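Local coordinates for protein aminotransferase, class III (Deinococcus radiodurans, PDB 3I4J) that probably acts as a pyridoxal-phosphate-dependent transaminase of class III, passing amino groups between substrates by way of its cofactor, at residues G79-F84 with S235-C240; P119-V124 with A224-I229; K123-V128 with R180-R185; L310-V313 with D317-G320. The protein carries 1 engineered substitution. All coordinates share one frame; numbering follows the deposited sequence.

Interaction 1. Residues G79-F84 with S235-C240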
loop_
_atom_site.group_PDB
_atom_site.type_symbol
_atom_site.label_atom_id
_atom_site.label_comp_id
_atom_site.label_asym_id
_atom_site.label_seq_id
_atom_site.Cartn_x
_atom_site.Cartn_y
_atom_site.Cartn_z
ATOM N N GLY C 79 13.540 16.330 3.182
ATOM C CA GLY C 79 14.138 17.377 3.996
ATOM C C GLY C 79 13.097 18.208 4.725
ATOM O O GLY C 79 13.240 18.495 5.920
ATOM N N ARG C 80 12.042 18.588 4.012
ATOM C CA ARG C 80 10.971 19.385 4.591
ATOM C C ARG C 80 10.299 18.651 5.744
ATOM O O ARG C 80 10.046 19.231 6.798
ATOM C CB ARG C 80 9.930 19.727 3.523
ATOM C CG ARG C 80 10.340 20.874 2.601
ATOM C CD ARG C 80 10.254 22.210 3.334
ATOM N NE ARG C 80 8.905 22.454 3.840
ATOM C CZ ARG C 80 7.854 22.730 3.077
ATOM N NH1 ARG C 80 7.987 22.811 1.760
ATOM N NH2 ARG C 80 6.657 22.902 3.626
ATOM N N LEU C 81 10.015 17.373 5.537
ATOM C CA LEU C 81 9.362 16.567 6.560
ATOM C C LEU C 81 10.251 16.395 7.790
ATOM O O LEU C 81 9.797 16.582 8.923
ATOM C CB LEU C 81 8.990 15.197 5.983
ATOM C CG LEU C 81 8.379 14.182 6.953
ATOM C CD1 LEU C 81 7.056 14.701 7.485
ATOM C CD2 LEU C 81 8.179 12.857 6.228
ATOM N N ALA C 82 11.511 16.037 7.561
ATOM C CA ALA C 82 12.466 15.842 8.646
ATOM C C ALA C 82 12.535 17.075 9.541
ATOM O O ALA C 82 12.527 16.958 10.768
ATOM C CB ALA C 82 13.849 15.534 8.079
ATOM N N ARG C 83 12.594 18.253 8.927
ATOM C CA ARG C 83 12.670 19.499 9.685
ATOM C C ARG C 83 11.385 19.803 10.455
ATOM O O ARG C 83 11.431 20.239 11.606
ATOM C CB ARG C 83 13.017 20.668 8.751
ATOM C CG ARG C 83 14.449 20.620 8.223
ATOM C CD ARG C 83 14.833 21.896 7.474
ATOM N NE ARG C 83 14.212 22.010 6.154
ATOM C CZ ARG C 83 14.594 21.326 5.077
ATOM N NH1 ARG C 83 15.603 20.464 5.151
ATOM N NH2 ARG C 83 13.977 21.517 3.917
ATOM N N PHE C 84 10.237 19.564 9.826
ATOM C CA PHE C 84 8.959 19.822 10.479
ATOM C C PHE C 84 8.806 19.051 11.786
ATOM O O PHE C 84 8.429 19.626 12.811
ATOM C CB PHE C 84 7.788 19.455 9.557
ATOM C CG PHE C 84 6.446 19.516 10.239
ATOM C CD1 PHE C 84 5.939 20.729 10.702
ATOM C CD2 PHE C 84 5.712 18.353 10.466
ATOM C CE1 PHE C 84 4.726 20.780 11.383
ATOM C CE2 PHE C 84 4.499 18.393 11.146
ATOM C CZ PHE C 84 4.002 19.607 11.609
ATOM N N SER C 235 -0.835 9.080 15.729
ATOM C CA SER C 235 -0.574 10.232 16.592
ATOM C C SER C 235 0.311 11.328 16.022
ATOM O O SER C 235 0.430 12.401 16.624
ATOM C CB SER C 235 0.057 9.753 17.899
ATOM O OG SER C 235 1.344 9.203 17.650
ATOM N N GLY C 236 0.938 11.068 14.879
ATOM C CA GLY C 236 1.834 12.052 14.300
ATOM C C GLY C 236 1.238 13.144 13.431
ATOM O O GLY C 236 0.024 13.240 13.248
ATOM N N MET C 237 2.133 13.981 12.914
ATOM C CA MET C 237 1.807 15.094 12.030
ATOM C C MET C 237 0.808 16.125 12.561
ATOM O O MET C 237 -0.085 16.569 11.836
ATOM C CB MET C 237 1.352 14.556 10.664
ATOM C CG MET C 237 2.400 13.659 9.967
ATOM S SD MET C 237 4.106 14.330 9.880
ATOM C CE MET C 237 4.845 13.473 11.230
ATOM N N GLY C 238 0.977 16.508 13.826
ATOM C CA GLY C 238 0.117 17.511 14.434
ATOM C C GLY C 238 -1.141 17.025 15.125
ATOM O O GLY C 238 -1.751 17.764 15.899
ATOM N N ARG C 239 -1.527 15.786 14.843
ATOM C CA ARG C 239 -2.723 15.173 15.410
ATOM C C ARG C 239 -2.872 15.420 16.918
ATOM O O ARG C 239 -3.948 15.789 17.398
ATOM C CB ARG C 239 -2.679 13.664 15.140
ATOM C CG ARG C 239 -3.954 12.901 15.440
ATOM C CD ARG C 239 -4.925 12.983 14.265
ATOM N NE ARG C 239 -6.184 13.522 14.723
ATOM C CZ ARG C 239 -7.202 13.874 13.953
ATOM N NH1 ARG C 239 -7.149 13.752 12.627
ATOM N NH2 ARG C 239 -8.273 14.378 14.529
ATOM N N CYS C 240 -1.790 15.216 17.658
ATOM C CA CYS C 240 -1.820 15.385 19.105
ATOM C C CYS C 240 -1.295 16.725 19.613
ATOM O O CYS C 240 -0.833 16.820 20.752
ATOM C CB CYS C 240 -1.049 14.240 19.766
ATOM S SG CYS C 240 -1.850 12.620 19.575
#

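Interaction 2. Residues P119-V124 with A224-I229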
loop_
_atom_site.group_PDB
_atom_site.type_symbol
_atom_site.label_atom_id
_atom_site.label_comp_id
_atom_site.label_asym_id
_atom_site.label_seq_id
_atom_site.Cartn_x
_atom_site.Cartn_y
_atom_site.Cartn_z
ATOM N N PRO C 119 23.989 -10.335 16.330
ATOM C CA PRO C 119 22.821 -11.091 15.868
ATOM C C PRO C 119 21.977 -11.673 16.999
ATOM O O PRO C 119 20.875 -12.167 16.765
ATOM C CB PRO C 119 23.442 -12.169 14.982
ATOM C CG PRO C 119 24.752 -12.432 15.662
ATOM C CD PRO C 119 25.238 -11.034 15.965
ATOM N N GLY C 120 22.499 -11.619 18.220
ATOM C CA GLY C 120 21.752 -12.131 19.352
ATOM C C GLY C 120 20.560 -11.251 19.696
ATOM O O GLY C 120 19.634 -11.695 20.369
ATOM N N ARG C 121 20.578 -10.004 19.231
ATOM C CA ARG C 121 19.487 -9.058 19.499
ATOM C C ARG C 121 18.390 -9.217 18.447
ATOM O O ARG C 121 18.535 -8.734 17.320
ATOM C CB ARG C 121 20.015 -7.623 19.458
ATOM C CG ARG C 121 20.984 -7.248 20.585
ATOM C CD ARG C 121 21.447 -5.809 20.394
ATOM N NE ARG C 121 22.290 -5.301 21.477
ATOM C CZ ARG C 121 21.835 -4.865 22.648
ATOM N NH1 ARG C 121 20.535 -4.871 22.906
ATOM N NH2 ARG C 121 22.685 -4.404 23.559
ATOM N N PHE C 122 17.291 -9.867 18.817
ATOM C CA PHE C 122 16.201 -10.108 17.873
ATOM C C PHE C 122 14.803 -9.771 18.385
ATOM O O PHE C 122 13.875 -9.606 17.594
ATOM C CB PHE C 122 16.231 -11.575 17.436
ATOM C CG PHE C 122 15.788 -12.541 18.501
ATOM C CD1 PHE C 122 14.479 -13.017 18.532
ATOM C CD2 PHE C 122 16.679 -12.979 19.476
ATOM C CE1 PHE C 122 14.065 -13.911 19.515
ATOM C CE2 PHE C 122 16.277 -13.875 20.470
ATOM C CZ PHE C 122 14.970 -14.344 20.491
ATOM N N LYS C 123 14.645 -9.674 19.699
ATOM C CA LYS C 123 13.336 -9.390 20.274
ATOM C C LYS C 123 12.841 -7.965 20.066
ATOM O O LYS C 123 13.611 -7.005 20.121
ATOM C CB LYS C 123 13.340 -9.703 21.772
ATOM C CG LYS C 123 13.696 -11.148 22.082
ATOM C CD LYS C 123 13.868 -11.383 23.577
ATOM C CE LYS C 123 14.268 -12.824 23.860
ATOM N NZ LYS C 123 14.534 -13.068 25.325
ATOM N N VAL C 124 11.540 -7.838 19.816
ATOM C CA VAL C 124 10.926 -6.534 19.640
ATOM C C VAL C 124 9.854 -6.404 20.709
ATOM O O VAL C 124 8.814 -7.051 20.649
ATOM C CB VAL C 124 10.267 -6.372 18.254
ATOM C CG1 VAL C 124 9.625 -4.987 18.151
ATOM C CG2 VAL C 124 11.307 -6.551 17.152
ATOM N N ALA C 224 20.343 0.219 27.511
ATOM C CA ALA C 224 20.277 -1.154 27.025
ATOM C C ALA C 224 20.813 -1.324 25.603
ATOM O O ALA C 224 21.101 -2.440 25.181
ATOM C CB ALA C 224 18.828 -1.665 27.103
ATOM N N GLY C 225 20.939 -0.222 24.873
ATOM C CA GLY C 225 21.440 -0.293 23.512
ATOM C C GLY C 225 20.408 -0.803 22.519
ATOM O O GLY C 225 20.773 -1.354 21.481
ATOM N N ILE C 226 19.126 -0.628 22.833
ATOM C CA ILE C 226 18.062 -1.074 21.929
ATOM C C ILE C 226 17.468 0.093 21.142
ATOM O O ILE C 226 17.544 1.247 21.561
ATOM C CB ILE C 226 16.927 -1.814 22.690
ATOM C CG1 ILE C 226 16.207 -0.856 23.648
ATOM C CG2 ILE C 226 17.514 -3.022 23.428
ATOM C CD1 ILE C 226 14.962 -1.447 24.307
ATOM N N ILE C 227 16.890 -0.217 19.986
ATOM C CA ILE C 227 16.289 0.793 19.125
ATOM C C ILE C 227 14.902 1.182 19.631
ATOM O O ILE C 227 14.055 0.319 19.855
ATOM C CB ILE C 227 16.153 0.264 17.669
ATOM C CG1 ILE C 227 17.542 0.023 17.063
ATOM C CG2 ILE C 227 15.363 1.251 16.820
ATOM C CD1 ILE C 227 18.351 1.284 16.855
ATOM N N PHE C 228 14.679 2.479 19.816
ATOM C CA PHE C 228 13.387 2.975 20.274
ATOM C C PHE C 228 12.592 3.403 19.038
ATOM O O PHE C 228 12.972 4.332 18.312
ATOM C CB PHE C 228 13.596 4.145 21.246
ATOM C CG PHE C 228 12.323 4.794 21.730
ATOM C CD1 PHE C 228 11.110 4.104 21.741
ATOM C CD2 PHE C 228 12.353 6.096 22.224
ATOM C CE1 PHE C 228 9.952 4.708 22.239
ATOM C CE2 PHE C 228 11.205 6.705 22.722
ATOM C CZ PHE C 228 10.001 6.009 22.731
ATOM N N ILE C 229 11.502 2.685 18.780
ATOM C CA ILE C 229 10.657 2.973 17.627
ATOM C C ILE C 229 9.361 3.614 18.097
ATOM O O ILE C 229 8.655 3.045 18.921
ATOM C CB ILE C 229 10.297 1.678 16.855
ATOM C CG1 ILE C 229 11.572 0.940 16.434
ATOM C CG2 ILE C 229 9.465 2.023 15.624
ATOM C CD1 ILE C 229 11.324 -0.462 15.880
#

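Interaction 3. Residues K123-V128 with R180-R185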
loop_
_atom_site.group_PDB
_atom_site.type_symbol
_atom_site.label_atom_id
_atom_site.label_comp_id
_atom_site.label_asym_id
_atom_site.label_seq_id
_atom_site.Cartn_x
_atom_site.Cartn_y
_atom_site.Cartn_z
ATOM N N LYS C 123 14.645 -9.674 19.699
ATOM C CA LYS C 123 13.336 -9.390 20.274
ATOM C C LYS C 123 12.841 -7.965 20.066
ATOM O O LYS C 123 13.611 -7.005 20.121
ATOM C CB LYS C 123 13.340 -9.703 21.772
ATOM C CG LYS C 123 13.696 -11.148 22.082
ATOM C CD LYS C 123 13.868 -11.383 23.577
ATOM C CE LYS C 123 14.268 -12.824 23.860
ATOM N NZ LYS C 123 14.534 -13.068 25.325
ATOM N N VAL C 124 11.540 -7.838 19.816
ATOM C CA VAL C 124 10.926 -6.534 19.640
ATOM C C VAL C 124 9.854 -6.404 20.709
ATOM O O VAL C 124 8.814 -7.051 20.649
ATOM C CB VAL C 124 10.267 -6.372 18.254
ATOM C CG1 VAL C 124 9.625 -4.987 18.151
ATOM C CG2 VAL C 124 11.307 -6.551 17.152
ATOM N N ILE C 125 10.133 -5.589 21.716
ATOM C CA ILE C 125 9.180 -5.386 22.788
ATOM C C ILE C 125 8.083 -4.443 22.331
ATOM O O ILE C 125 8.364 -3.409 21.729
ATOM C CB ILE C 125 9.850 -4.754 24.026
ATOM C CG1 ILE C 125 10.936 -5.690 24.561
ATOM C CG2 ILE C 125 8.794 -4.466 25.101
ATOM C CD1 ILE C 125 11.791 -5.082 25.653
ATOM N N THR C 126 6.834 -4.828 22.585
ATOM C CA THR C 126 5.694 -3.981 22.278
ATOM C C THR C 126 4.892 -3.894 23.572
ATOM O O THR C 126 5.138 -4.646 24.513
ATOM C CB THR C 126 4.828 -4.522 21.108
ATOM O OG1 THR C 126 4.406 -5.860 21.381
ATOM C CG2 THR C 126 5.637 -4.485 19.809
ATOM N N ARG C 127 3.927 -2.993 23.618
ATOM C CA ARG C 127 3.170 -2.770 24.843
ATOM C C ARG C 127 1.675 -3.045 24.739
ATOM O O ARG C 127 1.038 -2.692 23.749
ATOM C CB ARG C 127 3.404 -1.320 25.272
ATOM C CG ARG C 127 2.869 -0.914 26.631
ATOM C CD ARG C 127 3.141 0.580 26.839
ATOM N NE ARG C 127 2.475 1.368 25.801
ATOM C CZ ARG C 127 2.751 2.636 25.511
ATOM N NH1 ARG C 127 3.690 3.291 26.180
ATOM N NH2 ARG C 127 2.088 3.248 24.538
ATOM N N VAL C 128 1.127 -3.673 25.774
ATOM C CA VAL C 128 -0.299 -3.965 25.830
ATOM C C VAL C 128 -1.014 -2.611 25.779
ATOM O O VAL C 128 -0.581 -1.651 26.422
ATOM C CB VAL C 128 -0.667 -4.690 27.152
ATOM C CG1 VAL C 128 -2.171 -4.902 27.237
ATOM C CG2 VAL C 128 0.060 -6.026 27.241
ATOM N N ARG C 180 12.627 -1.562 32.197
ATOM C CA ARG C 180 13.897 -2.089 32.672
ATOM C C ARG C 180 13.659 -3.494 33.223
ATOM O O ARG C 180 14.433 -4.409 32.958
ATOM C CB ARG C 180 14.496 -1.209 33.775
ATOM C CG ARG C 180 15.908 -1.648 34.173
ATOM C CD ARG C 180 16.363 -0.993 35.472
ATOM N NE ARG C 180 16.257 0.461 35.419
ATOM C CZ ARG C 180 17.180 1.272 34.907
ATOM N NH1 ARG C 180 18.302 0.781 34.397
ATOM N NH2 ARG C 180 16.972 2.580 34.903
ATOM N N ALA C 181 12.572 -3.656 33.973
ATOM C CA ALA C 181 12.229 -4.947 34.564
ATOM C C ALA C 181 12.054 -6.024 33.495
ATOM O O ALA C 181 12.522 -7.152 33.656
ATOM C CB ALA C 181 10.948 -4.818 35.397
ATOM N N LEU C 182 11.374 -5.676 32.407
ATOM C CA LEU C 182 11.157 -6.630 31.322
ATOM C C LEU C 182 12.483 -6.970 30.647
ATOM O O LEU C 182 12.759 -8.127 30.329
ATOM C CB LEU C 182 10.181 -6.051 30.289
ATOM C CG LEU C 182 9.935 -6.932 29.057
ATOM C CD1 LEU C 182 9.504 -8.316 29.500
ATOM C CD2 LEU C 182 8.865 -6.298 28.169
ATOM N N LEU C 183 13.305 -5.954 30.428
ATOM C CA LEU C 183 14.597 -6.160 29.796
ATOM C C LEU C 183 15.448 -7.107 30.632
ATOM O O LEU C 183 16.110 -7.997 30.097
ATOM C CB LEU C 183 15.314 -4.822 29.615
ATOM C CG LEU C 183 14.849 -4.003 28.408
ATOM C CD1 LEU C 183 15.377 -2.581 28.503
ATOM C CD2 LEU C 183 15.338 -4.674 27.127
ATOM N N GLU C 184 15.407 -6.927 31.948
ATOM C CA GLU C 184 16.185 -7.766 32.850
ATOM C C GLU C 184 15.791 -9.233 32.766
ATOM O O GLU C 184 16.656 -10.109 32.773
ATOM C CB GLU C 184 16.035 -7.274 34.292
ATOM C CG GLU C 184 16.464 -5.830 34.489
ATOM C CD GLU C 184 16.219 -5.324 35.898
ATOM O OE1 GLU C 184 15.116 -5.567 36.439
ATOM O OE2 GLU C 184 17.127 -4.671 36.460
ATOM N N ARG C 185 14.494 -9.509 32.674
ATOM C CA ARG C 185 14.052 -10.895 32.605
ATOM C C ARG C 185 14.192 -11.499 31.208
ATOM O O ARG C 185 14.317 -12.715 31.067
ATOM C CB ARG C 185 12.608 -11.026 33.103
ATOM C CG ARG C 185 11.535 -10.613 32.123
ATOM C CD ARG C 185 10.176 -10.605 32.813
ATOM N NE ARG C 185 9.964 -11.801 33.627
ATOM C CZ ARG C 185 9.840 -13.033 33.141
ATOM N NH1 ARG C 185 9.906 -13.246 31.832
ATOM N NH2 ARG C 185 9.656 -14.053 33.966
#

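Interaction 4. Residues L310-V313 with D317-G320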
loop_
_atom_site.group_PDB
_atom_site.type_symbol
_atom_site.label_atom_id
_atom_site.label_comp_id
_atom_site.label_asym_id
_atom_site.label_seq_id
_atom_site.Cartn_x
_atom_site.Cartn_y
_atom_site.Cartn_z
ATOM N N LEU C 310 1.935 19.135 3.800
ATOM C CA LEU C 310 2.851 19.700 4.783
ATOM C C LEU C 310 2.847 21.230 4.713
ATOM O O LEU C 310 2.857 21.901 5.748
ATOM C CB LEU C 310 4.265 19.159 4.566
ATOM C CG LEU C 310 5.337 19.644 5.548
ATOM C CD1 LEU C 310 4.937 19.301 6.985
ATOM C CD2 LEU C 310 6.672 19.010 5.190
ATOM N N ASP C 311 2.830 21.784 3.499
ATOM C CA ASP C 311 2.800 23.240 3.335
ATOM C C ASP C 311 1.610 23.824 4.090
ATOM O O ASP C 311 1.720 24.855 4.755
ATOM C CB ASP C 311 2.660 23.642 1.858
ATOM C CG ASP C 311 3.907 23.367 1.039
ATOM O OD1 ASP C 311 5.025 23.460 1.580
ATOM O OD2 ASP C 311 3.767 23.081 -0.166
ATOM N N ILE C 312 0.466 23.157 3.965
ATOM C CA ILE C 312 -0.768 23.584 4.610
ATOM C C ILE C 312 -0.707 23.439 6.131
ATOM O O ILE C 312 -1.104 24.348 6.868
ATOM C CB ILE C 312 -1.953 22.772 4.051
ATOM C CG1 ILE C 312 -2.134 23.105 2.567
ATOM C CG2 ILE C 312 -3.220 23.064 4.839
ATOM C CD1 ILE C 312 -3.141 22.224 1.847
ATOM N N VAL C 313 -0.207 22.298 6.593
ATOM C CA VAL C 313 -0.084 22.036 8.022
ATOM C C VAL C 313 0.759 23.122 8.690
ATOM O O VAL C 313 0.433 23.590 9.780
ATOM C CB VAL C 313 0.557 20.645 8.265
ATOM C CG1 VAL C 313 0.918 20.468 9.738
ATOM C CG2 VAL C 313 -0.413 19.549 7.821
ATOM N N ASP C 317 -0.701 26.391 10.675
ATOM C CA ASP C 317 -0.331 26.008 12.038
ATOM C C ASP C 317 -1.394 25.081 12.612
ATOM O O ASP C 317 -1.980 25.340 13.666
ATOM C CB ASP C 317 -0.170 27.247 12.933
ATOM C CG ASP C 317 0.309 26.896 14.338
ATOM O OD1 ASP C 317 0.989 25.858 14.495
ATOM O OD2 ASP C 317 0.022 27.666 15.286
ATOM N N LEU C 318 -1.643 23.990 11.901
ATOM C CA LEU C 318 -2.642 23.034 12.335
ATOM C C LEU C 318 -2.200 22.297 13.595
ATOM O O LEU C 318 -3.022 21.721 14.299
ATOM C CB LEU C 318 -2.961 22.053 11.196
ATOM C CG LEU C 318 -3.618 22.703 9.969
ATOM C CD1 LEU C 318 -3.998 21.635 8.965
ATOM C CD2 LEU C 318 -4.860 23.484 10.387
ATOM N N THR C 319 -0.904 22.321 13.886
ATOM C CA THR C 319 -0.402 21.674 15.093
ATOM C C THR C 319 -0.911 22.504 16.275
ATOM O O THR C 319 -1.372 21.965 17.288
ATOM C CB THR C 319 1.137 21.643 15.114
ATOM O OG1 THR C 319 1.619 20.835 14.027
ATOM C CG2 THR C 319 1.640 21.069 16.426
ATOM N N GLY C 320 -0.837 23.824 16.124
ATOM C CA GLY C 320 -1.309 24.723 17.164
ATOM C C GLY C 320 -2.820 24.659 17.258
ATOM O O GLY C 320 -3.393 24.757 18.344
HETATM O O HOH W 1 1.675 22.922 12.199
#

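Interaction 1. Residues G79-F84 with S235-C240
The thioether of Met237 reaches helix 72-84 at two side chains. Its SD lies 3.8 Å from Leu81 CD1, the two side chains crossing at about a right angle, and 4.3 Å from Phe84 CE2. Toward the phenyl group the sulfur comes at the edge, 82° off the ring normal and 5.5 Å from SD to the Phe84 ring centre, an edge-on Met-aromatic contact. In Met237, CG beside the backbone N (chi1 -58°) and a bend at chi2 (-49°) carry SD to the helix. Leu81 and Phe84, three positions apart, stand on the same side of that helix and so can share one partner. Met237 itself is presented by a type I' beta turn from Gly236 to Arg239, closed by a weak bond of 3.4 Å from Arg239 N to Gly236 O. Gly238 suits the turn, because a CB there would jam against the carbonyl oxygen of Met237. Beyond the turn, the guanidinium of Arg239 binds the backbone oxygens of Leu351 and Pro405 and so helps hold the loop. Leu259 of strand 256-259 touches both Met237 and Leu81, tying the contact to the large mixed sheet, while Leu310 and Glu314 of helix 300-315 pack on Phe84. The contact thus joins the loop after strand 227-231 to helix 72-84, with strand 256-259 and helix 300-315 packed around it.

Interaction 2. Residues P119-V124 with A224-I229
Arg121 stretches from the loop before strand 123-127 to the carbonyl oxygen of Ala224, where helix 213-224 ends. From CB the chain leaves with CG anti to the carbonyl carbon (chi1 -67°) and runs extended as far as NE; the side chain also touches His113 of helix 98-115. NE turns back to Glu118 in a salt bridge. At the tip, NH2 donates to Ala224 O over 3.0 Å; the acceptor is tilted from the guanidinium plane, and the bond is bent, with an angle of 137° at the hydrogen. NH1 adds only a weak bond of 3.4 Å to Ala224 O, spends itself also on Val191 O, and has Ile226 CG2 at 3.6 Å. The oxygen of Gly225 sits over the centre of the guanidinium, 3.8 Å above its plane. This is the C-terminal end of a helix closed by a Schellman motif: Gly225, with positive phi, is the C-prime residue, and Ile226 N returns to Cys221 O. The cationic group therefore meets the end of the helix where the dipole is partly negative, which probably favours its charge. A leucine in place of Arg121 would probably deprive Ala224 O of both donors and Glu118 of its cation. Ile226, just before strand 227-231, packs on Val191 and Phe194 of strand 191-196.

Interaction 3. Residues K123-V128 with R180-R185
Ile125 points from strand 123-127 toward helix 178-186 and overlaps Leu182 and Leu183. Its two branches share the work. The CG2 methyl meets Leu182 CD2 at 3.6 Å, and the far end of the other branch, CD1, lies 4.0 Å from that same Leu182 CD2 and 3.9 Å from Leu183 CD2. One leucine methyl is therefore held against both branches of the isoleucine. The approaches differ: Ile125 and Leu182 reach toward each other tip to tip, whereas Leu183 crosses the isoleucine at about a right angle. For Leu182, CG set anti to the backbone N (chi1 177°) directs the chain toward the strand and brings CD2 to Ile125; in Leu183, CG lies beside the backbone N instead (chi1 -80°), and the chain swings round to present CD2. Helix 178-186 lies in the connection from strand 162-163 to strand 191-196, which run parallel to strand 123-127 and flank it, so the crossover packs against the strand that it skips. Ile125 also touches Leu163 on one flanking strand and Val191 and Phe194 on the other, while Leu183 goes on to Val191 and to Ile220 and Ala224 of helix 213-224. At the border, Lys123 is bridged to Glu186 at the end of the helix. All three side chains that meet are buried and wholly aliphatic, so the strand and helix are held here by dispersion and the exclusion of water, fixed by shape rather than by directed bonds.

Interaction 4. Residues L310-V313 with D317-G320
Leu318 has CG anti to its carbonyl carbon and beside the backbone N (chi1 -65°), which turns the side chain back over the last turn of helix 300-315. Its CD1 lies 4.0 Å from Val313 CA and 4.3 Å from Val313 CG2, and the same methyl is 4.4 Å from Ile312 CG2, so one leucine methyl touches two consecutive residues, Ile312 and Val313. Leu318 N donates to Val313 O over 3.0 Å, nearly straight (160°) and in the carbonyl plane. With Asp317 as the residue of positive phi, this is a Schellman motif, and Val313 and Leu318 form the apolar pair that commonly flanks its six-residue bond. Asp317 has a second role as N-cap of helix 318-339. Its OD1 accepts from Gly320 N at 3.2 Å, the donor standing 64° out of the carboxylate plane; a negative carboxylate there would probably be favoured by the dipole of the helix start. A CB on Gly320 would clash with Asp317 OD2. A water molecule extends the junction, 2.8 Å from Val313 O and 3.1 Å from Thr319 N. Val313 O thus accepts two hydrogen bonds, one from Leu318 N and one from the water, which in turn accepts from Thr319 N. Around this corner Ile43 packs on Ile312, Val313 and Leu318, and Phe84 of helix 72-84 touches Val313 and Thr319.

In the fold
The contacts fall into two pairs. Interactions 1 and 4 have centres about 9 Å apart and touch directly: Arg80 NH2 forms a salt bridge with Asp311 OD1 at 2.7 Å, and Gly238 CA meets Thr319 OG1 at 3.7 Å. Interactions 2 and 3, with centres about 10 Å apart, share Lys123 and Val124 and meet where Ala224 CB lies 3.8 Å from Leu183 CD1. Between the pairs the centres are about 25 to 35 Å apart. The mixed seven-stranded sheet, characteristic of fold type I pyridoxal-phosphate enzymes, relates interactions 1 to 3: 2 and 3 use its strands, while segment 235-240 follows strand 227-231, whose end probably faces the cofactor, as in relatives. Interaction 4 joins helices 300-315 and 318-339 beside interaction 1.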